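Local coordinates for protein response regulator aspartate phosphatase H (Bacillus subtilis, PDB 3Q15) that dephosphorylates the sporulation phosphotransferase Spo0F and also acts on the response regulator ComA, thereby controlling both sporulation and competence, at residues 26-31 with 63-68; 17-22 with 56-61; 146-151 with 162-167. All coordinates share one frame; numbering follows the deposited sequence.

Interaction 1. Residues 26-31 with 63-68; sequences FSVPDA and QLMLDY
M65 reaches straight out toward F26, with CG anti to its own backbone N (chi1 172°), and bends only at the last bond (chi3 62°), which tips CE toward A31. F26 has its CG anti to the carbonyl carbon, beside the backbone N, and the two side chains slide past each other in opposite directions. Ring atom CD1 of F26 comes within 3.7 Å of CG of M65. The sulfur lies obliquely to the ring, SD of M65 5.4 Å from the centroid of the F26 ring: a Met-aromatic contact. SD of M65 also rests 3.8 Å from CA of F26, and CE of M65 closes on CB of A31 at 3.9 Å.

Beside this, V28 and L66 cross at about a right angle, CG1 of V28 lying 4.1 Å from CD2 of L66. F26 has a positive phi (50°) as the C-prime residue of the Schellman motif that ends helix 9-24, with S27 N bonded to M22 O and F26 N to I23 O. That turn swings the chain round into helix 28-41; S27, just before that helix, bonds D30 OD2 through OG, from above the carboxylate plane. L84 and I88 of helix 81-89 touch the F26 ring. Between the two segments the contact is wholly apolar, so it rests on dispersion and shape, with the thioether packed between ring, backbone and methyl groups.

Interaction 2. Residues 17-22 with 56-61; sequences NEWYKM and SLMCFR
Helices 17-22 and 56-61 run side by side in nearly the same direction, at 12° with their axes 10.7 Å apart, and come nearest in CA position at Y20 and M58. M58 fills the space between them. With CG anti to its backbone N (chi1 -167°), M58 lays CG over the face of the W19 six-membered ring, 3.5 Å from the centroid, while the sulfur moves on above the five-membered ring at a distance. The bends at chi2 and chi3 then curl SD and CE of M58 back to Y20: SD lies 3.5 Å from CD1 and CE lies 3.5 Å from CG, both of Y20, the two side chains crossing at about a right angle. C59, next to M58 on helix 49-67, meets W19 at the ring edge, its SG in plane and 3.9 Å from CH2 of the indole.

R61 packs its CG against CE1 of Y20 and shares a water with it. That water accepts from R61 NE at 2.7 Å, in the guanidinium plane, and lies 2.8 Å from Y20 OH. With a leucine in place of W19, M58 would probably lose the flat face under its CG, and H62 ND1 its indole N-H partner. In the N-terminal three-helix bundle K35 of helix 28-41 packs on W19; beyond it, L99 of helix 93-113 touches Y20, and L85 and I88 of helix 81-89 touch R61.

Interaction 3. Residues 146-151 with 162-167; sequences KVAEAY and YHILQA. With SO4 (sulfate ion), chain F.
V147 presses its CG1 onto the imidazole of H163, 3.8 Å from the ring centroid and only 9° from the normal, a CH-pi contact over the face. The opposite face is covered from within the same helix by CD2 of Y162, so the ring is gripped from both sides. Y151 lies beside it: the two ring planes are within 5° of parallel, but the centroids are 5.5 Å apart and the rings barely overlap. H163 has its CG anti to the carbonyl carbon, beside the backbone N, which directs the imidazole across to V147 and Y151. A water links the two side chains, 2.6 Å from Y151 OH and 3.2 Å from H163 NE2.

At the next residue of each helix, A148 meets I164 through their CB atoms at 3.7 Å, and its small methyl lets the backbones come close, with the two CA atoms 5.3 Å apart. The helices are antiparallel, their axes at 156° and 8.1 Å apart at closest approach. This is the paired-helix packing of a tetratricopeptide repeat, the predicted second one; counted from its first residue, V147, A148, Y151 and I164 would occupy consensus positions 7, 8, 11 and 24, with alanine at the small-residue site.

Further out, the other ring nitrogen of H163, ND1, is hydrogen-bonded to ND1 of H144, so that both nitrogens of the imidazole have partners. S160 OG bonds the carbonyl of A148, while Y124 of helix 117-128 backs V147 and R125 of the second subunit packs on H163. On the side away from helix 162-167, K146 extends to a sulfate, probably from the crystallisation liquor, with a weak 3.3 Å bond from NZ to O3; R180 also binds this ion.

Overall arrangement
From the N terminus, helix 9-24 comes first and turns at F26 into helix 28-41; helix 49-67 then returns to pack against both. Interaction 2 closes the loop from 17-22 to 56-61, and interaction 1 the loop from 26-31 to 63-68. Their segments alternate along the chain, so the two loops cross, sharing helix 49-67 and touching where M22 meets S27, D30 and A31. Together they tie up the N-terminal three-helix bundle. Interaction 3 follows in series as a short hairpin between helices 137-153 and 157-172 in the TPR region, its centre about 28 Å from that of interaction 2 and 37 Å from that of interaction 1.

Interaction 1. Residues 26-31 with 63-68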
# COMPACT_ATOMS: atom_id res chain seq x y z
N PHE A 26 1.38 -10.89 -34.68
CA PHE A 26 1.42 -10.57 -36.11
C PHE A 26 0.11 -10.86 -36.83
O PHE A 26 0.11 -11.44 -37.91
CB PHE A 26 2.57 -11.31 -36.78
CG PHE A 26 3.93 -10.92 -36.28
CD1 PHE A 26 4.67 -9.96 -36.94
CD2 PHE A 26 4.45 -11.51 -35.14
CE1 PHE A 26 5.92 -9.59 -36.47
CE2 PHE A 26 5.70 -11.15 -34.68
CZ PHE A 26 6.43 -10.19 -35.34
N SER A 27 -1.00 -10.46 -36.22
CA SER A 27 -2.30 -10.60 -36.87
C SER A 27 -2.73 -9.26 -37.44
O SER A 27 -3.34 -8.44 -36.75
CB SER A 27 -3.35 -11.11 -35.88
OG SER A 27 -4.57 -11.39 -36.54
N VAL A 28 -2.41 -9.03 -38.71
CA VAL A 28 -2.67 -7.74 -39.34
C VAL A 28 -4.15 -7.34 -39.34
O VAL A 28 -4.49 -6.23 -38.91
CB VAL A 28 -2.09 -7.67 -40.77
CG1 VAL A 28 -2.37 -6.32 -41.40
CG2 VAL A 28 -0.60 -7.94 -40.74
N PRO A 29 -5.05 -8.23 -39.80
CA PRO A 29 -6.48 -7.90 -39.82
C PRO A 29 -6.98 -7.42 -38.46
O PRO A 29 -7.61 -6.36 -38.38
CB PRO A 29 -7.13 -9.24 -40.18
CG PRO A 29 -6.09 -9.95 -40.98
CD PRO A 29 -4.78 -9.57 -40.34
N ASP A 30 -6.71 -8.18 -37.41
CA ASP A 30 -7.15 -7.81 -36.07
C ASP A 30 -6.51 -6.50 -35.60
O ASP A 30 -7.19 -5.62 -35.07
CB ASP A 30 -6.85 -8.94 -35.08
CG ASP A 30 -7.63 -10.20 -35.39
OD1 ASP A 30 -8.86 -10.10 -35.62
OD2 ASP A 30 -7.02 -11.29 -35.42
N ALA A 31 -5.20 -6.38 -35.78
CA ALA A 31 -4.49 -5.17 -35.39
C ALA A 31 -5.08 -3.93 -36.07
O ALA A 31 -5.21 -2.88 -35.44
CB ALA A 31 -3.00 -5.28 -35.70
N GLN A 63 3.62 -0.20 -37.20
CA GLN A 63 4.27 -0.03 -38.50
C GLN A 63 5.48 -0.97 -38.63
O GLN A 63 5.75 -1.50 -39.70
CB GLN A 63 4.70 1.42 -38.71
CG GLN A 63 5.26 1.71 -40.09
CD GLN A 63 4.26 1.44 -41.20
OE1 GLN A 63 3.07 1.75 -41.07
NE2 GLN A 63 4.73 0.85 -42.30
N LEU A 64 6.20 -1.16 -37.53
CA LEU A 64 7.30 -2.11 -37.50
C LEU A 64 6.82 -3.50 -37.89
O LEU A 64 7.51 -4.22 -38.61
CB LEU A 64 7.96 -2.14 -36.12
CG LEU A 64 8.90 -0.99 -35.78
CD1 LEU A 64 9.43 -1.13 -34.36
CD2 LEU A 64 10.04 -0.91 -36.78
N MET A 65 5.64 -3.87 -37.41
CA MET A 65 5.07 -5.18 -37.73
C MET A 65 4.85 -5.32 -39.23
O MET A 65 5.18 -6.36 -39.82
CB MET A 65 3.75 -5.39 -36.99
CG MET A 65 3.02 -6.65 -37.43
SD MET A 65 1.40 -6.81 -36.67
CE MET A 65 0.58 -5.35 -37.32
N LEU A 66 4.30 -4.29 -39.85
CA LEU A 66 4.08 -4.27 -41.29
C LEU A 66 5.41 -4.32 -42.05
O LEU A 66 5.52 -5.00 -43.06
CB LEU A 66 3.28 -3.03 -41.70
CG LEU A 66 1.91 -2.85 -41.04
CD1 LEU A 66 1.30 -1.51 -41.42
CD2 LEU A 66 0.97 -3.99 -41.40
N ASP A 67 6.41 -3.59 -41.56
CA ASP A 67 7.70 -3.53 -42.24
C ASP A 67 8.45 -4.86 -42.18
O ASP A 67 9.35 -5.10 -42.99
CB ASP A 67 8.58 -2.42 -41.66
CG ASP A 67 8.00 -1.03 -41.89
OD1 ASP A 67 7.12 -0.88 -42.77
OD2 ASP A 67 8.44 -0.09 -41.20
N TYR A 68 8.09 -5.72 -41.23
CA TYR A 68 8.78 -6.99 -41.05
C TYR A 68 8.00 -8.17 -41.64
O TYR A 68 8.42 -9.32 -41.52
CB TYR A 68 9.09 -7.25 -39.57
CG TYR A 68 10.35 -6.57 -39.08
CD1 TYR A 68 11.55 -7.26 -39.02
CD2 TYR A 68 10.33 -5.24 -38.67
CE1 TYR A 68 12.71 -6.64 -38.57
CE2 TYR A 68 11.48 -4.62 -38.22
CZ TYR A 68 12.67 -5.33 -38.17
OH TYR A 68 13.81 -4.71 -37.72

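Interaction 2. Residues 17-22 with 56-61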
# COMPACT_ATOMS: atom_id res chain seq x y z
N ASN A 17 -3.83 -1.97 -25.33
CA ASN A 17 -3.20 -3.20 -24.85
C ASN A 17 -3.63 -4.39 -25.70
O ASN A 17 -2.83 -5.28 -25.99
CB ASN A 17 -3.59 -3.46 -23.39
CG ASN A 17 -2.96 -2.48 -22.43
OD1 ASN A 17 -2.27 -1.54 -22.84
ND2 ASN A 17 -3.19 -2.69 -21.14
N GLU A 18 -4.91 -4.41 -26.07
CA GLU A 18 -5.44 -5.49 -26.88
C GLU A 18 -4.88 -5.37 -28.29
O GLU A 18 -4.53 -6.37 -28.92
CB GLU A 18 -6.97 -5.44 -26.92
CG GLU A 18 -7.59 -6.54 -27.76
CD GLU A 18 -7.24 -7.92 -27.26
OE1 GLU A 18 -7.21 -8.86 -28.08
OE2 GLU A 18 -6.99 -8.07 -26.04
N TRP A 19 -4.81 -4.14 -28.78
CA TRP A 19 -4.19 -3.83 -30.06
C TRP A 19 -2.77 -4.39 -30.09
O TRP A 19 -2.37 -5.06 -31.05
CB TRP A 19 -4.21 -2.31 -30.28
CG TRP A 19 -3.53 -1.84 -31.53
CD1 TRP A 19 -3.13 -2.59 -32.59
CD2 TRP A 19 -3.16 -0.49 -31.83
NE1 TRP A 19 -2.54 -1.79 -33.54
CE2 TRP A 19 -2.54 -0.49 -33.10
CE3 TRP A 19 -3.30 0.73 -31.15
CZ2 TRP A 19 -2.06 0.66 -33.70
CZ3 TRP A 19 -2.82 1.88 -31.75
CH2 TRP A 19 -2.21 1.84 -33.02
N TYR A 20 -2.02 -4.14 -29.02
CA TYR A 20 -0.64 -4.61 -28.88
C TYR A 20 -0.55 -6.13 -28.96
O TYR A 20 0.35 -6.67 -29.59
CB TYR A 20 -0.08 -4.15 -27.53
CG TYR A 20 1.43 -4.23 -27.42
CD1 TYR A 20 2.23 -4.22 -28.56
CD2 TYR A 20 2.05 -4.31 -26.18
CE1 TYR A 20 3.61 -4.28 -28.46
CE2 TYR A 20 3.44 -4.38 -26.07
CZ TYR A 20 4.21 -4.36 -27.21
OH TYR A 20 5.58 -4.43 -27.11
N LYS A 21 -1.48 -6.81 -28.29
CA LYS A 21 -1.51 -8.27 -28.31
C LYS A 21 -1.60 -8.81 -29.74
O LYS A 21 -0.90 -9.75 -30.10
CB LYS A 21 -2.68 -8.80 -27.47
CG LYS A 21 -2.51 -8.61 -25.97
CD LYS A 21 -3.72 -9.16 -25.22
CE LYS A 21 -3.50 -9.11 -23.72
NZ LYS A 21 -3.14 -7.74 -23.26
N MET A 22 -2.47 -8.20 -30.54
CA MET A 22 -2.62 -8.63 -31.93
C MET A 22 -1.33 -8.39 -32.71
O MET A 22 -0.94 -9.21 -33.55
CB MET A 22 -3.80 -7.91 -32.60
CG MET A 22 -5.16 -8.27 -32.02
SD MET A 22 -5.56 -10.03 -32.04
CE MET A 22 -4.96 -10.54 -30.43
N SER A 56 0.75 6.84 -29.96
CA SER A 56 1.73 7.14 -31.01
C SER A 56 2.86 6.11 -31.06
O SER A 56 3.31 5.72 -32.13
CB SER A 56 2.30 8.55 -30.84
OG SER A 56 1.31 9.52 -31.11
N LEU A 57 3.32 5.68 -29.89
CA LEU A 57 4.32 4.63 -29.83
C LEU A 57 3.75 3.33 -30.41
O LEU A 57 4.44 2.61 -31.14
CB LEU A 57 4.78 4.41 -28.39
CG LEU A 57 5.50 5.58 -27.70
CD1 LEU A 57 5.78 5.25 -26.24
CD2 LEU A 57 6.79 5.94 -28.44
N MET A 58 2.50 3.03 -30.09
CA MET A 58 1.87 1.82 -30.63
C MET A 58 1.73 1.92 -32.15
O MET A 58 1.91 0.92 -32.85
CB MET A 58 0.51 1.56 -29.97
CG MET A 58 -0.03 0.17 -30.27
SD MET A 58 1.06 -1.14 -29.69
CE MET A 58 1.11 -0.78 -27.94
N CYS A 59 1.41 3.10 -32.65
CA CYS A 59 1.35 3.33 -34.09
C CYS A 59 2.68 2.97 -34.75
O CYS A 59 2.72 2.42 -35.85
CB CYS A 59 0.99 4.79 -34.41
SG CYS A 59 -0.75 5.21 -34.18
N PHE A 60 3.77 3.28 -34.06
CA PHE A 60 5.11 3.02 -34.57
C PHE A 60 5.40 1.52 -34.51
O PHE A 60 5.92 0.94 -35.46
CB PHE A 60 6.15 3.80 -33.76
CG PHE A 60 7.56 3.66 -34.27
CD1 PHE A 60 7.98 4.35 -35.40
CD2 PHE A 60 8.48 2.86 -33.60
CE1 PHE A 60 9.27 4.22 -35.87
CE2 PHE A 60 9.78 2.74 -34.07
CZ PHE A 60 10.18 3.42 -35.20
N ARG A 61 5.04 0.91 -33.39
CA ARG A 61 5.21 -0.53 -33.22
C ARG A 61 4.38 -1.28 -34.25
O ARG A 61 4.83 -2.28 -34.81
CB ARG A 61 4.81 -0.94 -31.80
CG ARG A 61 5.00 -2.41 -31.50
CD ARG A 61 6.42 -2.86 -31.78
NE ARG A 61 6.60 -4.27 -31.45
CZ ARG A 61 6.32 -5.27 -32.28
NH1 ARG A 61 5.85 -5.01 -33.49
NH2 ARG A 61 6.50 -6.53 -31.90
O HOH W 1 7.64 -3.89 -28.94

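Interaction 3. Residues 146-151 with 162-167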
# COMPACT_ATOMS: atom_id res chain seq x y z
N LYS A 146 0.83 10.06 -9.82
CA LYS A 146 -0.46 9.55 -10.25
C LYS A 146 -0.92 8.38 -9.40
O LYS A 146 -2.09 8.26 -9.05
CB LYS A 146 -0.40 9.15 -11.73
CG LYS A 146 -0.24 10.33 -12.67
CD LYS A 146 -0.05 9.89 -14.10
CE LYS A 146 0.07 11.09 -15.03
NZ LYS A 146 -1.15 11.94 -14.98
N VAL A 147 0.02 7.51 -9.06
CA VAL A 147 -0.26 6.37 -8.20
C VAL A 147 -0.58 6.86 -6.78
O VAL A 147 -1.46 6.31 -6.11
CB VAL A 147 0.94 5.40 -8.19
CG1 VAL A 147 1.04 4.66 -6.87
CG2 VAL A 147 0.85 4.43 -9.37
N ALA A 148 0.13 7.88 -6.32
CA ALA A 148 -0.14 8.47 -5.01
C ALA A 148 -1.59 8.92 -4.91
O ALA A 148 -2.25 8.70 -3.89
CB ALA A 148 0.80 9.65 -4.75
N GLU A 149 -2.08 9.55 -5.97
CA GLU A 149 -3.47 10.00 -6.01
C GLU A 149 -4.42 8.81 -5.94
O GLU A 149 -5.44 8.86 -5.25
CB GLU A 149 -3.73 10.82 -7.28
CG GLU A 149 -2.97 12.14 -7.32
CD GLU A 149 -3.53 13.10 -8.35
OE1 GLU A 149 -3.81 14.27 -7.98
OE2 GLU A 149 -3.67 12.70 -9.52
N ALA A 150 -4.08 7.75 -6.66
CA ALA A 150 -4.89 6.54 -6.64
C ALA A 150 -4.95 5.95 -5.24
O ALA A 150 -6.03 5.67 -4.73
CB ALA A 150 -4.37 5.52 -7.64
N TYR A 151 -3.79 5.76 -4.62
CA TYR A 151 -3.76 5.21 -3.27
C TYR A 151 -4.54 6.08 -2.29
O TYR A 151 -5.17 5.58 -1.36
CB TYR A 151 -2.32 5.01 -2.78
CG TYR A 151 -1.68 3.73 -3.28
CD1 TYR A 151 -2.14 2.49 -2.85
CD2 TYR A 151 -0.62 3.76 -4.18
CE1 TYR A 151 -1.56 1.32 -3.29
CE2 TYR A 151 -0.03 2.58 -4.63
CZ TYR A 151 -0.50 1.37 -4.19
OH TYR A 151 0.07 0.21 -4.63
N TYR A 162 3.95 7.56 1.03
CA TYR A 162 5.21 6.99 0.56
C TYR A 162 5.48 7.42 -0.87
O TYR A 162 6.54 7.98 -1.16
CB TYR A 162 5.17 5.46 0.65
CG TYR A 162 6.27 4.78 -0.12
CD1 TYR A 162 7.54 4.62 0.43
CD2 TYR A 162 6.05 4.29 -1.40
CE1 TYR A 162 8.55 3.99 -0.27
CE2 TYR A 162 7.06 3.66 -2.10
CZ TYR A 162 8.30 3.51 -1.53
OH TYR A 162 9.31 2.89 -2.23
N HIS A 163 4.52 7.18 -1.75
CA HIS A 163 4.69 7.50 -3.16
C HIS A 163 4.78 9.00 -3.44
O HIS A 163 5.62 9.43 -4.23
CB HIS A 163 3.59 6.87 -4.01
CG HIS A 163 3.80 5.41 -4.26
ND1 HIS A 163 4.72 4.94 -5.16
CD2 HIS A 163 3.21 4.32 -3.71
CE1 HIS A 163 4.70 3.62 -5.16
NE2 HIS A 163 3.79 3.22 -4.29
N ILE A 164 3.92 9.79 -2.81
CA ILE A 164 3.90 11.22 -3.09
C ILE A 164 5.19 11.90 -2.62
O ILE A 164 5.61 12.91 -3.19
CB ILE A 164 2.68 11.92 -2.45
CG1 ILE A 164 2.43 13.27 -3.13
CG2 ILE A 164 2.86 12.08 -0.95
CD1 ILE A 164 2.24 13.17 -4.62
N LEU A 165 5.82 11.34 -1.59
CA LEU A 165 7.08 11.89 -1.11
C LEU A 165 8.22 11.62 -2.08
O LEU A 165 9.20 12.36 -2.12
CB LEU A 165 7.42 11.34 0.28
CG LEU A 165 6.57 11.85 1.46
CD1 LEU A 165 6.99 11.16 2.75
CD2 LEU A 165 6.69 13.36 1.59
N GLN A 166 8.09 10.56 -2.88
CA GLN A 166 9.09 10.27 -3.91
C GLN A 166 8.90 11.20 -5.10
O GLN A 166 9.87 11.63 -5.72
CB GLN A 166 9.00 8.81 -4.36
CG GLN A 166 9.36 7.81 -3.28
CD GLN A 166 9.51 6.41 -3.83
OE1 GLN A 166 8.64 5.56 -3.64
NE2 GLN A 166 10.62 6.15 -4.52
N ALA A 167 7.64 11.50 -5.42
CA ALA A 167 7.34 12.44 -6.49
C ALA A 167 7.87 13.83 -6.15
O ALA A 167 8.62 14.42 -6.93
CB ALA A 167 5.84 12.49 -6.74
S SO4 F . -2.96 16.08 -14.46
O1 SO4 F . -2.25 17.35 -14.33
O2 SO4 F . -4.19 16.30 -15.22
O3 SO4 F . -2.12 15.11 -15.16
O4 SO4 F . -3.30 15.58 -13.13
O HOH W 2 2.48 0.53 -5.41